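PDB 5TR7: D-alanyl-D-alanine carboxypeptidase, which probably removes the terminal D-alanine from peptidoglycan precursor peptides, as a penicillin-binding serine carboxypeptidase of the S11 family. Local coordinates for residues Met39-Ser42 against Tyr43-Gln47; Leu156-Ala159 against Leu160-Val164. All blocks are in the same frame, centred on the assembly; numbering follows the deposited sequence.

Contact 1 of 2, residues Met39-Ser42 against Tyr43-Gln47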
loop_
_atom_site.group_PDB
_atom_site.type_symbol
_atom_site.label_atom_id
_atom_site.label_comp_id
_atom_site.label_asym_id
_atom_site.label_seq_id
_atom_site.Cartn_x
_atom_site.Cartn_y
_atom_site.Cartn_z
ATOM N N MET A 39 -1.847 0.599 -2.339
ATOM C CA MET A 39 -2.816 0.553 -1.240
ATOM C C MET A 39 -4.178 1.049 -1.725
ATOM O O MET A 39 -5.244 0.507 -1.316
ATOM C CB MET A 39 -2.375 1.430 -0.071
ATOM C CG MET A 39 -1.165 0.856 0.707
ATOM S SD MET A 39 -0.888 1.747 2.203
ATOM C CE MET A 39 -0.610 3.421 1.788
ATOM N N MET A 40 -4.171 2.051 -2.607
ATOM C CA MET A 40 -5.468 2.594 -3.063
ATOM C C MET A 40 -6.104 1.568 -3.996
ATOM O O MET A 40 -7.298 1.341 -3.978
ATOM C CB MET A 40 -5.349 3.975 -3.720
ATOM C CG MET A 40 -6.733 4.458 -4.246
ATOM S SD MET A 40 -8.039 4.616 -2.965
ATOM C CE MET A 40 -7.226 6.101 -2.315
ATOM N N THR A 41 -5.281 0.920 -4.798
ATOM C CA THR A 41 -5.777 -0.094 -5.732
ATOM C C THR A 41 -6.424 -1.241 -4.971
ATOM O O THR A 41 -7.546 -1.683 -5.298
ATOM C CB THR A 41 -4.630 -0.577 -6.622
ATOM O OG1 THR A 41 -4.224 0.513 -7.474
ATOM C CG2 THR A 41 -5.037 -1.754 -7.484
ATOM N N SER A 42 -5.751 -1.696 -3.928
ATOM C CA SER A 42 -6.288 -2.807 -3.133
ATOM C C SER A 42 -7.528 -2.324 -2.364
ATOM O O SER A 42 -8.392 -3.139 -2.049
ATOM C CB SER A 42 -5.281 -3.385 -2.175
ATOM O OG SER A 42 -5.217 -2.577 -1.021
ATOM N N TYR A 43 -7.599 -1.032 -2.035
ATOM C CA TYR A 43 -8.750 -0.519 -1.308
ATOM C C TYR A 43 -9.971 -0.643 -2.213
ATOM O O TYR A 43 -11.018 -1.166 -1.794
ATOM C CB TYR A 43 -8.544 0.934 -0.801
ATOM C CG TYR A 43 -9.736 1.452 0.011
ATOM C CD1 TYR A 43 -10.813 2.022 -0.622
ATOM C CD2 TYR A 43 -9.789 1.344 1.412
ATOM C CE1 TYR A 43 -11.939 2.407 0.088
ATOM C CE2 TYR A 43 -10.905 1.778 2.131
ATOM C CZ TYR A 43 -11.985 2.297 1.473
ATOM O OH TYR A 43 -13.082 2.701 2.166
ATOM N N VAL A 44 -9.858 -0.160 -3.451
ATOM C CA VAL A 44 -10.974 -0.254 -4.400
ATOM C C VAL A 44 -11.363 -1.717 -4.646
ATOM O O VAL A 44 -12.540 -2.089 -4.603
ATOM C CB VAL A 44 -10.644 0.435 -5.752
ATOM C CG1 VAL A 44 -11.820 0.319 -6.722
ATOM C CG2 VAL A 44 -10.324 1.912 -5.534
ATOM N N ILE A 45 -10.356 -2.569 -4.850
ATOM C CA ILE A 45 -10.626 -4.014 -5.029
ATOM C C ILE A 45 -11.395 -4.578 -3.802
ATOM O O ILE A 45 -12.339 -5.318 -3.928
ATOM C CB ILE A 45 -9.325 -4.775 -5.252
ATOM C CG1 ILE A 45 -8.728 -4.387 -6.607
ATOM C CG2 ILE A 45 -9.518 -6.283 -5.149
ATOM C CD1 ILE A 45 -7.259 -4.863 -6.729
ATOM N N GLY A 46 -11.016 -4.166 -2.615
ATOM C CA GLY A 46 -11.650 -4.641 -1.366
ATOM C C GLY A 46 -13.114 -4.224 -1.326
ATOM O O GLY A 46 -14.005 -5.024 -0.986
ATOM N N GLN A 47 -13.382 -2.994 -1.734
ATOM C CA GLN A 47 -14.766 -2.574 -1.765
ATOM C C GLN A 47 -15.572 -3.361 -2.765
ATOM O O GLN A 47 -16.710 -3.767 -2.457
ATOM C CB GLN A 47 -14.865 -1.091 -2.015
ATOM C CG GLN A 47 -14.423 -0.229 -0.809
ATOM C CD GLN A 47 -15.435 -0.209 0.297
ATOM O OE1 GLN A 47 -16.418 -0.899 0.218
ATOM N NE2 GLN A 47 -15.228 0.617 1.307
#
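Two turns of the helix that carries Lys38 of the probable SxxK motif in its first turn, with Ser35 just before it (the predicted proton acceptor and acyl-ester serine), bring Met40 against Tyr43 and Val44, and Thr41 against Ile45. The Met40 sulfur makes an oblique Met-aromatic contact: SD lies 5.4 Å from the centroid of the Tyr43 ring, 53° off its normal, and 4.3 Å from Tyr43 CB. SD also approaches Val44 CG2 at 4.4 Å. The Tyr43 phenol oxygen accepts a bond from Gln47 NE2 at 3.1 Å, lying in the plane of that amide; it is also hydrogen-bonded to Asp163 of helix 150-163, its strongest polar partner. One residue further along, Thr41 and Ile45 lie side by side, pointing in the same direction, with Thr41 CG2 3.9 Å from Ile45 CD1. The Ile45 branch CG1 also rests 3.2 Å from Thr41 O, the carbonyl that takes the Ile45 N-H at 3.0 Å in a nearly straight bond. Thr41 OG1 bonds to Ser138 O, and Ser42 OG to the hydroxyl of Tyr171. All eight touching residues are buried: Met39, Met40, Ser42 and Tyr43 pack on helix 150-163, Met40, Thr41 and Val44 on helix 114-127, and Ser42 and Ile45 on helix 87-95.

Contact 2 of 2, residues Leu156-Ala159 against Leu160-Val164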
loop_
_atom_site.group_PDB
_atom_site.type_symbol
_atom_site.label_atom_id
_atom_site.label_comp_id
_atom_site.label_asym_id
_atom_site.label_seq_id
_atom_site.Cartn_x
_atom_site.Cartn_y
_atom_site.Cartn_z
ATOM N N LEU A 156 -5.235 6.458 4.326
ATOM C CA LEU A 156 -5.494 5.328 3.464
ATOM C C LEU A 156 -5.213 4.008 4.160
ATOM O O LEU A 156 -5.968 3.046 4.020
ATOM C CB LEU A 156 -4.724 5.444 2.150
ATOM C CG LEU A 156 -4.893 4.355 1.110
ATOM C CD1 LEU A 156 -6.321 4.256 0.682
ATOM C CD2 LEU A 156 -4.040 4.588 -0.088
ATOM N N GLY A 157 -4.095 3.962 4.848
ATOM C CA GLY A 157 -3.729 2.744 5.603
ATOM C C GLY A 157 -4.821 2.460 6.642
ATOM O O GLY A 157 -5.248 1.322 6.813
ATOM N N GLN A 158 -5.235 3.507 7.369
ATOM C CA GLN A 158 -6.269 3.394 8.382
ATOM C C GLN A 158 -7.577 2.870 7.758
ATOM O O GLN A 158 -8.239 1.991 8.325
ATOM C CB GLN A 158 -6.529 4.776 9.032
ATOM C CG GLN A 158 -7.670 4.817 10.049
ATOM C CD GLN A 158 -8.065 6.218 10.484
ATOM O OE1 GLN A 158 -8.188 7.130 9.697
ATOM N NE2 GLN A 158 -8.168 6.397 11.772
ATOM N N ALA A 159 -7.945 3.427 6.608
ATOM C CA ALA A 159 -9.178 3.006 5.909
ATOM C C ALA A 159 -9.140 1.564 5.461
ATOM O O ALA A 159 -10.190 0.909 5.408
ATOM C CB ALA A 159 -9.424 3.893 4.693
ATOM N N LEU A 160 -7.953 1.096 5.082
ATOM C CA LEU A 160 -7.816 -0.296 4.689
ATOM C C LEU A 160 -8.174 -1.217 5.848
ATOM O O LEU A 160 -8.903 -2.195 5.700
ATOM C CB LEU A 160 -6.393 -0.646 4.236
ATOM C CG LEU A 160 -5.938 -0.359 2.826
ATOM C CD1 LEU A 160 -4.399 -0.451 2.733
ATOM C CD2 LEU A 160 -6.663 -1.234 1.810
ATOM N N ILE A 161 -7.595 -0.941 7.000
ATOM C CA ILE A 161 -7.872 -1.743 8.207
ATOM C C ILE A 161 -9.296 -1.571 8.635
ATOM O O ILE A 161 -9.979 -2.492 9.002
ATOM C CB ILE A 161 -6.990 -1.217 9.307
ATOM C CG1 ILE A 161 -5.521 -1.422 8.936
ATOM C CG2 ILE A 161 -7.384 -1.810 10.649
ATOM C CD1 ILE A 161 -4.554 -0.673 9.853
ATOM N N ARG A 162 -9.793 -0.358 8.539
ATOM C CA ARG A 162 -11.159 -0.091 9.007
ATOM C C ARG A 162 -12.279 -0.561 8.154
ATOM O O ARG A 162 -13.309 -1.006 8.688
ATOM C CB ARG A 162 -11.337 1.446 9.132
ATOM C CG ARG A 162 -12.633 1.927 9.728
ATOM C CD ARG A 162 -13.142 3.063 8.846
ATOM N NE ARG A 162 -12.348 4.245 8.868
ATOM C CZ ARG A 162 -12.227 5.146 7.888
ATOM N NH1 ARG A 162 -12.670 5.037 6.642
ATOM N NH2 ARG A 162 -11.492 6.182 8.132
ATOM N N ASP A 163 -12.152 -0.364 6.851
ATOM C CA ASP A 163 -13.324 -0.590 5.920
ATOM C C ASP A 163 -13.235 -1.870 5.143
ATOM O O ASP A 163 -14.262 -2.420 4.804
ATOM C CB ASP A 163 -13.408 0.551 4.888
ATOM C CG ASP A 163 -13.477 1.935 5.496
ATOM O OD1 ASP A 163 -14.020 2.051 6.580
ATOM O OD2 ASP A 163 -13.156 2.949 4.799
ATOM N N VAL A 164 -12.012 -2.346 4.848
ATOM C CA VAL A 164 -11.823 -3.620 4.082
ATOM C C VAL A 164 -10.910 -4.650 4.827
ATOM O O VAL A 164 -9.820 -5.021 4.343
ATOM C CB VAL A 164 -11.370 -3.331 2.667
ATOM C CG1 VAL A 164 -12.528 -2.606 1.887
ATOM C CG2 VAL A 164 -10.107 -2.509 2.645
#
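Arg162 folds back over Ala159 and crosses the side chain of Gln158, the residues three and four positions before it on the helix. Its CB sits 3.2 Å from Gln158 O, the carbonyl that accepts the Arg162 backbone N-H at 2.8 Å. CG leaves trans to the backbone N (chi1 -174°), and bends at chi2 and chi3 then turn the chain so that the guanidinium lies with one face over Ala159, whose CA is 4.1 Å above its centre. At the tip the two terminal nitrogens part company. NH2 approaches Gln158 OE1 at 3.8 Å, too long for a hydrogen bond, with amide and guanidinium planes 48° apart; the Gln158 amide instead gives NE2 to the carbonyl of Tyr16. NH1 forms a salt bridge to the next residue, reaching Asp163 OD2 at 2.8 Å from its syn side, 27° out of the carboxylate plane, and makes a weak bond to OD1 at 3.3 Å. Asp163 is itself tied to the preceding turn, its N-H bonding to Ala159 O at 2.7 Å. Asp163 OD2 also meets the hydroxyl of Tyr43, and thus serves both the guanidinium of the exposed Arg162 and a buried phenol. Such pairing would be expected to stabilise the negative charge of Asp163 and to fix the carboxylate's rotation where helix 150-163 ends.

Overall arrangement
From the N terminus, the chain first makes contact 1 within helix 37-50, around the predicted catalytic SxxK residues, and reaches contact 2 much later, in the last turns of helix 150-163. Each joins adjacent turns of one helix, so neither closes a long loop; they follow in series, neither nesting nor crossing. Their centres are 9 Å apart, and the two helices meet directly: Met39 packs on Leu156, Ser42 on Leu160 and Tyr43 on Ala159. Between them the chain passes through helices 87-95 and 114-127, which cover contact 1, while contact 2 also meets Tyr16, in the loop between strands 10-15 and 21-25 of the five-stranded sheet.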